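Local coordinates for protein particle-associated lyase (Acinetobacter bacteriophage AP22, PDB 4Y9V) that probably degrades the capsular polysaccharide of Acinetobacter baumannii as a trimeric phage tailspike of the pectin lyase-like family, and binds a capsular saccharide, at residues I203-Y215 / L229-F242. Residues are numbered along the deposited sequence; the frame is centred on the assembly and turned at random.
With EDO (1,2-ethanediol), chain E; EDO (1,2-ethanediol), chain H.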
# COMPACT_ATOMS: atom_id res chain seq x y z
N ILE A 203 22.10 -27.90 10.40
CA ILE A 203 22.40 -26.98 9.31
C ILE A 203 22.43 -27.80 8.01
O ILE A 203 23.25 -28.72 7.88
CB ILE A 203 23.73 -26.26 9.52
CG1 ILE A 203 23.83 -25.54 10.87
CG2 ILE A 203 24.01 -25.31 8.36
CD1 ILE A 203 22.80 -24.44 11.09
N LEU A 204 21.53 -27.48 7.11
CA LEU A 204 21.43 -28.11 5.81
C LEU A 204 22.02 -27.19 4.75
O LEU A 204 21.95 -25.97 4.88
CB LEU A 204 19.99 -28.43 5.42
CG LEU A 204 19.10 -29.00 6.52
CD1 LEU A 204 17.68 -29.20 6.02
CD2 LEU A 204 19.68 -30.31 7.09
N LYS A 205 22.54 -27.78 3.67
CA LYS A 205 22.94 -27.05 2.49
C LYS A 205 22.07 -27.47 1.33
O LYS A 205 21.92 -28.71 1.13
CB LYS A 205 24.43 -27.30 2.19
CG LYS A 205 24.93 -26.58 0.97
CD LYS A 205 26.42 -26.60 0.84
CE LYS A 205 26.90 -26.13 -0.53
NZ LYS A 205 28.35 -25.86 -0.55
N VAL A 206 21.56 -26.53 0.57
CA VAL A 206 20.64 -26.80 -0.54
C VAL A 206 21.36 -26.68 -1.87
O VAL A 206 22.12 -25.76 -2.10
CB VAL A 206 19.44 -25.82 -0.49
CG1 VAL A 206 18.45 -26.14 -1.60
CG2 VAL A 206 18.76 -25.84 0.87
N ASN A 207 21.03 -27.62 -2.76
CA ASN A 207 21.44 -27.57 -4.17
C ASN A 207 20.16 -27.36 -4.96
O ASN A 207 19.38 -28.31 -5.10
CB ASN A 207 22.10 -28.92 -4.53
CG ASN A 207 22.63 -28.95 -5.95
OD1 ASN A 207 22.34 -28.06 -6.69
ND2 ASN A 207 23.39 -30.00 -6.26
N PRO A 208 19.86 -26.14 -5.38
CA PRO A 208 18.54 -25.83 -5.95
C PRO A 208 18.37 -26.36 -7.37
O PRO A 208 19.36 -26.51 -8.10
CB PRO A 208 18.51 -24.31 -5.92
CG PRO A 208 19.98 -23.91 -6.11
CD PRO A 208 20.71 -24.92 -5.29
N ILE A 209 17.12 -26.54 -7.76
CA ILE A 209 16.77 -26.88 -9.15
C ILE A 209 16.23 -25.65 -9.87
O ILE A 209 15.53 -24.82 -9.29
CB ILE A 209 15.73 -28.01 -9.19
CG1 ILE A 209 15.61 -28.59 -10.62
CG2 ILE A 209 14.34 -27.60 -8.65
CD1 ILE A 209 14.80 -29.89 -10.70
N ASN A 210 16.52 -25.57 -11.19
CA ASN A 210 15.95 -24.56 -12.07
C ASN A 210 15.05 -25.24 -13.12
O ASN A 210 15.52 -25.64 -14.20
CB ASN A 210 17.04 -23.69 -12.71
CG ASN A 210 16.46 -22.44 -13.35
OD1 ASN A 210 15.26 -22.31 -13.46
ND2 ASN A 210 17.30 -21.51 -13.77
N PHE A 211 13.79 -25.42 -12.77
CA PHE A 211 12.77 -26.06 -13.56
C PHE A 211 11.88 -24.98 -14.15
O PHE A 211 11.27 -24.23 -13.39
CB PHE A 211 11.96 -27.01 -12.69
CG PHE A 211 10.84 -27.70 -13.42
CD1 PHE A 211 11.08 -28.81 -14.19
CD2 PHE A 211 9.52 -27.24 -13.35
CE1 PHE A 211 10.07 -29.47 -14.89
CE2 PHE A 211 8.50 -27.87 -14.00
CZ PHE A 211 8.78 -29.00 -14.79
N LYS A 212 11.86 -24.87 -15.47
CA LYS A 212 11.22 -23.76 -16.19
C LYS A 212 10.17 -24.26 -17.15
O LYS A 212 10.28 -25.34 -17.74
CB LYS A 212 12.29 -22.95 -16.99
CG LYS A 212 13.35 -22.39 -16.06
CD LYS A 212 14.27 -21.51 -16.87
CE LYS A 212 13.63 -20.22 -17.37
NZ LYS A 212 14.71 -19.33 -17.98
N PHE A 213 9.18 -23.40 -17.39
CA PHE A 213 8.19 -23.66 -18.42
C PHE A 213 7.57 -22.32 -18.80
O PHE A 213 7.32 -21.46 -17.95
CB PHE A 213 7.10 -24.63 -17.96
CG PHE A 213 6.45 -24.28 -16.63
CD1 PHE A 213 7.02 -24.76 -15.47
CD2 PHE A 213 5.32 -23.51 -16.55
CE1 PHE A 213 6.48 -24.47 -14.24
CE2 PHE A 213 4.76 -23.20 -15.31
CZ PHE A 213 5.36 -23.66 -14.15
N ASN A 214 7.26 -22.16 -20.08
CA ASN A 214 6.47 -21.04 -20.55
C ASN A 214 4.99 -21.23 -20.21
O ASN A 214 4.26 -20.26 -19.92
CB ASN A 214 6.64 -20.82 -22.05
CG ASN A 214 6.18 -21.99 -22.88
OD1 ASN A 214 6.36 -23.14 -22.52
ND2 ASN A 214 5.53 -21.73 -24.02
N TYR A 215 4.52 -22.46 -20.30
CA TYR A 215 3.11 -22.85 -20.29
C TYR A 215 3.08 -24.29 -19.84
O TYR A 215 3.78 -25.12 -20.43
CB TYR A 215 2.58 -22.73 -21.70
CG TYR A 215 1.17 -23.19 -21.96
CD1 TYR A 215 0.87 -24.51 -22.25
CD2 TYR A 215 0.13 -22.27 -21.95
CE1 TYR A 215 -0.42 -24.92 -22.49
CE2 TYR A 215 -1.17 -22.66 -22.22
CZ TYR A 215 -1.45 -23.99 -22.50
OH TYR A 215 -2.70 -24.43 -22.86
N LEU A 229 1.72 -30.25 -10.14
CA LEU A 229 3.11 -29.81 -10.15
C LEU A 229 3.51 -29.38 -8.73
O LEU A 229 2.83 -28.55 -8.10
CB LEU A 229 3.35 -28.64 -11.07
CG LEU A 229 4.78 -28.04 -11.05
CD1 LEU A 229 5.83 -29.04 -11.49
CD2 LEU A 229 4.82 -26.77 -11.86
N VAL A 230 4.64 -29.92 -8.27
CA VAL A 230 5.35 -29.42 -7.10
C VAL A 230 6.72 -28.93 -7.60
O VAL A 230 7.40 -29.64 -8.34
CB VAL A 230 5.55 -30.48 -6.02
CG1 VAL A 230 6.22 -29.83 -4.78
CG2 VAL A 230 4.23 -31.14 -5.65
N ILE A 231 7.11 -27.72 -7.15
CA ILE A 231 8.47 -27.21 -7.28
C ILE A 231 9.02 -27.10 -5.87
O ILE A 231 8.40 -26.46 -5.03
CB ILE A 231 8.51 -25.86 -8.00
CG1 ILE A 231 7.93 -25.94 -9.39
CG2 ILE A 231 9.92 -25.29 -7.98
CD1 ILE A 231 7.76 -24.61 -10.09
N ASP A 232 10.16 -27.76 -5.62
CA ASP A 232 10.70 -27.94 -4.28
C ASP A 232 12.18 -27.58 -4.30
O ASP A 232 12.91 -28.00 -5.21
CB ASP A 232 10.45 -29.39 -3.87
CG ASP A 232 10.65 -29.77 -2.43
OD1 ASP A 232 11.26 -29.04 -1.65
OD2 ASP A 232 10.11 -30.89 -2.07
N TYR A 233 12.64 -26.80 -3.32
CA TYR A 233 14.05 -26.44 -3.22
C TYR A 233 14.55 -25.74 -4.52
O TYR A 233 15.50 -26.14 -5.19
CB TYR A 233 14.96 -27.57 -2.81
CG TYR A 233 15.05 -27.85 -1.32
CD1 TYR A 233 15.11 -26.83 -0.38
CD2 TYR A 233 15.18 -29.16 -0.86
CE1 TYR A 233 15.28 -27.11 0.98
CE2 TYR A 233 15.36 -29.44 0.50
CZ TYR A 233 15.41 -28.41 1.43
OH TYR A 233 15.57 -28.63 2.76
N ALA A 234 13.89 -24.61 -4.81
CA ALA A 234 14.28 -23.71 -5.88
C ALA A 234 14.36 -22.29 -5.29
O ALA A 234 13.66 -21.95 -4.34
CB ALA A 234 13.31 -23.74 -7.04
N ARG A 235 15.20 -21.45 -5.92
CA ARG A 235 15.36 -20.06 -5.48
C ARG A 235 15.43 -19.11 -6.67
O ARG A 235 15.84 -19.46 -7.77
CB ARG A 235 16.57 -19.89 -4.57
CG ARG A 235 17.96 -20.17 -5.13
CD ARG A 235 19.12 -19.73 -4.25
NE ARG A 235 20.43 -20.21 -4.69
CZ ARG A 235 21.62 -20.05 -4.10
NH1 ARG A 235 21.66 -19.43 -2.97
NH2 ARG A 235 22.72 -20.56 -4.66
N ASN A 236 15.09 -17.84 -6.45
CA ASN A 236 15.34 -16.75 -7.37
C ASN A 236 14.63 -16.94 -8.71
O ASN A 236 15.27 -16.96 -9.77
CB ASN A 236 16.86 -16.55 -7.63
CG ASN A 236 17.63 -16.30 -6.38
OD1 ASN A 236 17.14 -15.69 -5.48
ND2 ASN A 236 18.82 -16.84 -6.23
N PHE A 237 13.29 -17.09 -8.68
CA PHE A 237 12.59 -17.41 -9.92
C PHE A 237 11.20 -16.78 -9.95
O PHE A 237 10.60 -16.46 -8.95
CB PHE A 237 12.46 -18.93 -10.13
CG PHE A 237 11.61 -19.65 -9.10
CD1 PHE A 237 12.16 -20.10 -7.90
CD2 PHE A 237 10.26 -19.85 -9.32
CE1 PHE A 237 11.38 -20.75 -6.95
CE2 PHE A 237 9.49 -20.53 -8.37
CZ PHE A 237 10.05 -20.96 -7.19
N GLU A 238 10.73 -16.65 -11.20
CA GLU A 238 9.34 -16.30 -11.47
C GLU A 238 8.78 -17.46 -12.25
O GLU A 238 9.39 -17.93 -13.22
CB GLU A 238 9.22 -15.01 -12.25
CG GLU A 238 7.82 -14.64 -12.64
CD GLU A 238 7.60 -13.27 -13.18
OE1 GLU A 238 8.59 -12.62 -13.62
OE2 GLU A 238 6.40 -12.93 -13.06
N THR A 239 7.60 -17.96 -11.88
CA THR A 239 6.98 -19.07 -12.60
C THR A 239 6.43 -18.56 -13.96
O THR A 239 6.18 -17.38 -14.12
CB THR A 239 5.89 -19.74 -11.78
OG1 THR A 239 4.91 -18.74 -11.39
CG2 THR A 239 6.41 -20.41 -10.55
N GLY A 240 6.21 -19.54 -14.88
CA GLY A 240 5.44 -19.30 -16.06
C GLY A 240 3.95 -19.56 -15.86
O GLY A 240 3.50 -19.72 -14.75
N TYR A 241 3.24 -19.64 -17.05
CA TYR A 241 1.83 -19.89 -16.88
C TYR A 241 1.56 -21.35 -16.51
O TYR A 241 2.04 -22.25 -17.20
CB TYR A 241 1.07 -19.55 -18.16
CG TYR A 241 -0.41 -19.86 -18.01
CD1 TYR A 241 -1.23 -19.02 -17.28
CD2 TYR A 241 -0.99 -20.99 -18.54
CE1 TYR A 241 -2.59 -19.32 -17.11
CE2 TYR A 241 -2.32 -21.31 -18.40
CZ TYR A 241 -3.14 -20.45 -17.66
OH TYR A 241 -4.48 -20.71 -17.49
N PHE A 242 0.80 -21.57 -15.46
CA PHE A 242 0.40 -22.89 -15.00
C PHE A 242 -1.10 -22.98 -14.85
O PHE A 242 -1.73 -22.07 -14.33
CB PHE A 242 1.04 -23.16 -13.60
CG PHE A 242 0.62 -24.51 -13.04
CD1 PHE A 242 1.26 -25.64 -13.48
CD2 PHE A 242 -0.43 -24.61 -12.15
CE1 PHE A 242 0.85 -26.88 -13.03
CE2 PHE A 242 -0.85 -25.86 -11.71
CZ PHE A 242 -0.19 -26.99 -12.15
C1 EDO E . 12.11 -23.26 -10.30
O1 EDO E . 12.85 -24.47 -10.25
C2 EDO E . 12.88 -22.26 -11.11
O2 EDO E . 14.08 -21.96 -10.40
C1 EDO H . 18.44 -19.68 -9.70
O1 EDO H . 18.62 -21.05 -9.24
C2 EDO H . 17.40 -19.42 -10.73
O2 EDO H . 16.10 -19.98 -10.47
O HOH W 1 16.25 -22.32 -8.57
O HOH W 2 7.86 -21.82 -14.72
O HOH W 3 9.02 -21.11 -15.63
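The Phe213 ring packs among Leu229, Ile231, Tyr241 and Phe242, at one end of a contact between successive turns of the chain; Phe213 and, at the other end, Tyr233 bury the most surface on their respective segments. Phe213 takes the first torsion that sets CG between its backbone N and carbonyl carbon (chi1 51°), which swings the ring in among these neighbours. Its CE1 packs on Leu229 CD2 at 3.7 Å, while Ile231 CD1 and Tyr241 O come to the ring edge, the carbonyl oxygen lying 3.4 Å from Phe213 CE2.

Next to this ring, the two segments run parallel at Tyr215 and Tyr241. Tyr241 N donates to Asn214 O (3.1 Å), reaching it from above the carbonyl plane. The side chains of Tyr215 and Tyr241 point the same way, their ring planes at 30° but slid so far that they barely overlap, Tyr215 CD2 lying 3.8 Å from Tyr241 CD2.

At the other end the Tyr233 ring lies against both methyls of Val206, Val206 CG1 coming within 3.6 Å of Tyr233 CD1. Tyr233 O, in turn, accepts a bond from Ile209 N (3.1 Å) within its carbonyl plane and a CA-H...O contact from Pro208.

The Tyr215–Tyr241 pairing joins neighbouring parallel strands 215-220 and 237-245, as in the rungs of a beta-helix. Strand 229-232 runs between strands 113-125 and 250-255, and Leu252 touches both Leu229 and Phe242. Strand 201-207 instead pairs antiparallel with strands 113-125 and 151-156, where Val206 meets Trp151 and Val153.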